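Local coordinates for protein MmcR (Streptomyces lavendulae, PDB 3GWZ) that methylates a quinone hydroxyl of demethylated mitomycins A and B, using S-adenosyl-L-methionine as the methyl donor, at residues D199-G211 with F261-I274. Numbering follows the deposited sequence.
Sequences DFSGAATAVDIGG and FFETIPDGADVYLI. With SAH (S-adenosyl-L-homocysteine), chain G.
Strand 205-209 pairs in parallel with strand 271-274 through four backbone hydrogen bonds: Val271 N to Thr205 O, Val207 N to Val271 O, Leu273 N to Val207 O and Ile209 N to Leu273 O, the last at 2.8 Å. Where the pairing begins, side chains add to it. Asp270 OD2 accepts from Ala204 N at 2.7 Å through its anti lone pair and from Thr205 N, which sits above the carboxylate plane, while OD1 forms a salt bridge with Lys298. In return Asp270 N donates to Thr205 OG1 at 3.0 Å; a chi1 of 55° tucks this hydroxyl between its own backbone N and carbonyl carbon, against the Ala269-Asp270 backbone just before strand 271-274.

These are the first and fourth strands of the class I methyltransferase Rossmann-like sheet, side by side at its middle, with 228-233 along the other edge of 205-209 and 302-308 beyond 271-274. At its C-terminal end the first strand runs into the glycine-rich loop that meets the cofactor product: Gly210 O accepts from the amino N of S-adenosyl-L-homocysteine at 2.7 Å. Phe261 binds the adenine twice, donating its backbone N to N1 and laying one ring face against the base, with C6 over the ring centre.

Apolar side chains pack on both faces of the pair. On one, Ala206 CB presses tightly on Val271 CG1 (3.4 Å), and Leu273 CD2 meets the Phe200 ring from the opposite direction. On the other, Val207 lies alongside Tyr272, its CG2 reaching Ala269 CB, and Ile209 CG2 touches Phe261 CB (3.6 Å) and Ile265 CD1. Tyr272 OH donates to Pro266 O (2.6 Å) and accepts from Ala269 N, bridging the loop that leads into its strand.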
# COMPACT_ATOMS: atom_id res chain seq x y z
N ASP A 199 -29.66 -6.67 19.60
CA ASP A 199 -30.60 -5.59 19.36
C ASP A 199 -30.43 -4.46 20.38
O ASP A 199 -30.93 -4.55 21.50
CB ASP A 199 -32.03 -6.12 19.40
CG ASP A 199 -33.05 -5.11 18.89
OD1 ASP A 199 -32.67 -3.93 18.70
OD2 ASP A 199 -34.22 -5.50 18.68
N PHE A 200 -29.73 -3.41 19.98
CA PHE A 200 -29.47 -2.27 20.87
C PHE A 200 -30.55 -1.19 20.75
O PHE A 200 -30.41 -0.11 21.33
CB PHE A 200 -28.12 -1.61 20.53
CG PHE A 200 -26.91 -2.47 20.82
CD1 PHE A 200 -26.27 -2.40 22.05
CD2 PHE A 200 -26.40 -3.32 19.86
CE1 PHE A 200 -25.16 -3.18 22.33
CE2 PHE A 200 -25.28 -4.11 20.13
CZ PHE A 200 -24.66 -4.03 21.37
N SER A 201 -31.62 -1.47 20.00
CA SER A 201 -32.60 -0.43 19.66
C SER A 201 -33.30 0.20 20.87
O SER A 201 -33.82 1.31 20.79
CB SER A 201 -33.65 -0.96 18.68
OG SER A 201 -34.41 -2.00 19.27
N GLY A 202 -33.30 -0.50 22.00
CA GLY A 202 -33.97 0.00 23.18
C GLY A 202 -33.08 0.87 24.05
O GLY A 202 -33.55 1.50 25.00
N ALA A 203 -31.79 0.92 23.74
CA ALA A 203 -30.85 1.64 24.58
C ALA A 203 -30.64 3.07 24.12
O ALA A 203 -30.52 3.33 22.92
CB ALA A 203 -29.51 0.90 24.64
N ALA A 204 -30.61 3.99 25.07
CA ALA A 204 -30.24 5.37 24.78
C ALA A 204 -28.75 5.61 25.00
O ALA A 204 -28.13 6.40 24.28
CB ALA A 204 -31.07 6.34 25.62
N THR A 205 -28.16 4.92 25.98
CA THR A 205 -26.75 5.11 26.30
C THR A 205 -26.02 3.78 26.42
O THR A 205 -26.57 2.81 26.94
CB THR A 205 -26.55 5.84 27.63
OG1 THR A 205 -27.26 5.15 28.66
CG2 THR A 205 -27.06 7.30 27.54
N ALA A 206 -24.77 3.77 25.96
CA ALA A 206 -23.91 2.59 26.05
C ALA A 206 -22.53 2.99 26.57
O ALA A 206 -22.04 4.09 26.30
CB ALA A 206 -23.79 1.94 24.69
N VAL A 207 -21.90 2.10 27.32
CA VAL A 207 -20.55 2.34 27.80
C VAL A 207 -19.66 1.14 27.46
O VAL A 207 -19.99 0.01 27.80
CB VAL A 207 -20.51 2.57 29.32
CG1 VAL A 207 -19.08 2.62 29.81
CG2 VAL A 207 -21.27 3.85 29.69
N ASP A 208 -18.56 1.38 26.76
CA ASP A 208 -17.62 0.30 26.46
C ASP A 208 -16.43 0.37 27.40
O ASP A 208 -15.60 1.29 27.33
CB ASP A 208 -17.12 0.33 25.01
CG ASP A 208 -16.45 -0.99 24.60
OD1 ASP A 208 -16.35 -1.89 25.45
OD2 ASP A 208 -16.04 -1.13 23.43
N ILE A 209 -16.33 -0.64 28.26
CA ILE A 209 -15.33 -0.68 29.30
C ILE A 209 -14.05 -1.34 28.79
O ILE A 209 -14.07 -2.51 28.43
CB ILE A 209 -15.85 -1.47 30.50
CG1 ILE A 209 -17.20 -0.90 30.96
CG2 ILE A 209 -14.82 -1.46 31.63
CD1 ILE A 209 -18.03 -1.90 31.73
N GLY A 210 -12.94 -0.60 28.79
CA GLY A 210 -11.70 -1.12 28.22
C GLY A 210 -11.87 -1.38 26.73
O GLY A 210 -11.45 -2.43 26.21
N GLY A 211 -12.48 -0.42 26.04
CA GLY A 211 -12.90 -0.59 24.66
C GLY A 211 -11.82 -0.47 23.58
O GLY A 211 -12.15 -0.40 22.39
N PHE A 261 -10.67 1.01 35.00
CA PHE A 261 -11.91 0.31 35.33
C PHE A 261 -11.91 -0.39 36.70
O PHE A 261 -12.93 -0.92 37.15
CB PHE A 261 -12.39 -0.63 34.20
CG PHE A 261 -11.35 -1.60 33.69
CD1 PHE A 261 -10.67 -2.44 34.55
CD2 PHE A 261 -11.08 -1.69 32.33
CE1 PHE A 261 -9.71 -3.34 34.08
CE2 PHE A 261 -10.13 -2.59 31.85
CZ PHE A 261 -9.45 -3.42 32.72
N PHE A 262 -10.77 -0.35 37.40
CA PHE A 262 -10.75 -0.83 38.78
C PHE A 262 -11.23 0.25 39.74
O PHE A 262 -11.52 -0.02 40.91
CB PHE A 262 -9.35 -1.29 39.20
CG PHE A 262 -8.94 -2.59 38.58
CD1 PHE A 262 -9.51 -3.78 39.00
CD2 PHE A 262 -7.96 -2.62 37.60
CE1 PHE A 262 -9.11 -4.99 38.43
CE2 PHE A 262 -7.56 -3.81 37.03
CZ PHE A 262 -8.13 -5.00 37.44
N GLU A 263 -11.29 1.48 39.24
CA GLU A 263 -11.64 2.63 40.07
C GLU A 263 -12.93 3.28 39.61
O GLU A 263 -13.68 3.82 40.42
CB GLU A 263 -10.51 3.66 40.06
CG GLU A 263 -9.19 3.14 40.61
CD GLU A 263 -9.31 2.45 41.97
OE1 GLU A 263 -10.17 2.86 42.79
OE2 GLU A 263 -8.55 1.49 42.22
N THR A 264 -13.19 3.23 38.31
CA THR A 264 -14.28 4.00 37.71
C THR A 264 -15.09 3.23 36.68
O THR A 264 -14.53 2.63 35.76
CB THR A 264 -13.73 5.27 37.03
OG1 THR A 264 -12.94 6.01 37.97
CG2 THR A 264 -14.86 6.14 36.50
N ILE A 265 -16.41 3.27 36.82
CA ILE A 265 -17.33 2.86 35.77
C ILE A 265 -18.45 3.89 35.72
O ILE A 265 -19.12 4.10 36.73
CB ILE A 265 -17.98 1.49 36.05
CG1 ILE A 265 -16.91 0.39 36.17
CG2 ILE A 265 -18.97 1.14 34.96
CD1 ILE A 265 -16.27 0.02 34.85
N PRO A 266 -18.64 4.56 34.57
CA PRO A 266 -19.70 5.58 34.47
C PRO A 266 -21.04 5.03 34.91
O PRO A 266 -21.46 3.95 34.48
CB PRO A 266 -19.73 5.89 32.97
CG PRO A 266 -18.35 5.59 32.50
CD PRO A 266 -17.88 4.43 33.32
N ASP A 267 -21.73 5.79 35.75
CA ASP A 267 -22.97 5.33 36.36
C ASP A 267 -24.20 5.53 35.46
O ASP A 267 -24.31 6.51 34.72
CB ASP A 267 -23.16 6.04 37.71
CG ASP A 267 -24.45 5.66 38.38
OD1 ASP A 267 -24.58 4.50 38.82
OD2 ASP A 267 -25.34 6.54 38.48
N GLY A 268 -25.12 4.57 35.53
CA GLY A 268 -26.45 4.73 34.97
C GLY A 268 -26.64 4.65 33.46
O GLY A 268 -27.57 5.25 32.94
N ALA A 269 -25.80 3.90 32.76
CA ALA A 269 -26.03 3.68 31.33
C ALA A 269 -27.01 2.52 31.11
O ALA A 269 -27.16 1.67 31.98
CB ALA A 269 -24.71 3.41 30.59
N ASP A 270 -27.63 2.48 29.94
CA ASP A 270 -28.54 1.39 29.58
C ASP A 270 -27.81 0.08 29.28
O ASP A 270 -28.27 -1.01 29.64
CB ASP A 270 -29.38 1.79 28.36
CG ASP A 270 -30.35 2.92 28.66
OD1 ASP A 270 -30.82 3.00 29.82
OD2 ASP A 270 -30.66 3.71 27.75
N VAL A 271 -26.68 0.17 28.59
CA VAL A 271 -25.95 -1.05 28.26
C VAL A 271 -24.45 -0.85 28.48
O VAL A 271 -23.88 0.17 28.08
CB VAL A 271 -26.26 -1.54 26.82
CG1 VAL A 271 -25.89 -0.47 25.80
CG2 VAL A 271 -25.53 -2.85 26.52
N TYR A 272 -23.84 -1.81 29.17
CA TYR A 272 -22.39 -1.82 29.34
C TYR A 272 -21.80 -2.93 28.50
O TYR A 272 -22.39 -4.01 28.39
CB TYR A 272 -22.03 -2.02 30.82
CG TYR A 272 -22.43 -0.83 31.66
CD1 TYR A 272 -21.51 0.17 31.95
CD2 TYR A 272 -23.73 -0.69 32.13
CE1 TYR A 272 -21.87 1.28 32.70
CE2 TYR A 272 -24.10 0.41 32.89
CZ TYR A 272 -23.18 1.39 33.17
OH TYR A 272 -23.54 2.49 33.92
N LEU A 273 -20.66 -2.67 27.88
CA LEU A 273 -20.02 -3.68 27.05
C LEU A 273 -18.60 -3.88 27.56
O LEU A 273 -17.94 -2.92 27.95
CB LEU A 273 -19.99 -3.25 25.58
CG LEU A 273 -21.34 -3.11 24.86
CD1 LEU A 273 -21.99 -1.80 25.22
CD2 LEU A 273 -21.14 -3.19 23.36
N ILE A 274 -18.15 -5.13 27.57
CA ILE A 274 -16.79 -5.44 28.01
C ILE A 274 -16.28 -6.63 27.19
O ILE A 274 -16.68 -7.77 27.41
CB ILE A 274 -16.73 -5.68 29.54
CG1 ILE A 274 -15.28 -5.81 30.03
CG2 ILE A 274 -17.56 -6.89 29.97
CD1 ILE A 274 -15.13 -5.62 31.55
N SAH G . -12.14 -4.11 24.18
CA SAH G . -11.02 -3.97 23.18
CB SAH G . -9.61 -4.16 23.80
CG SAH G . -9.34 -5.52 24.48
SD SAH G . -7.65 -5.65 25.02
C SAH G . -11.22 -4.95 22.07
O SAH G . -10.60 -4.80 21.00
OXT SAH G . -12.00 -5.90 22.19
C5' SAH G . -7.84 -5.22 26.74
C4' SAH G . -7.86 -3.70 27.00
O4' SAH G . -7.95 -3.37 28.40
C3' SAH G . -6.65 -2.91 26.48
O3' SAH G . -7.09 -2.02 25.44
C2' SAH G . -6.14 -2.09 27.67
O2' SAH G . -5.81 -0.74 27.35
C1' SAH G . -7.34 -2.08 28.59
N9 SAH G . -7.01 -1.95 30.03
C8 SAH G . -6.12 -2.69 30.73
N7 SAH G . -6.11 -2.32 32.03
C5 SAH G . -7.03 -1.33 32.18
C6 SAH G . -7.53 -0.51 33.29
N6 SAH G . -7.02 -0.70 34.53
N1 SAH G . -8.49 0.42 33.02
C2 SAH G . -8.98 0.59 31.79
N3 SAH G . -8.57 -0.13 30.72
C4 SAH G . -7.62 -1.09 30.86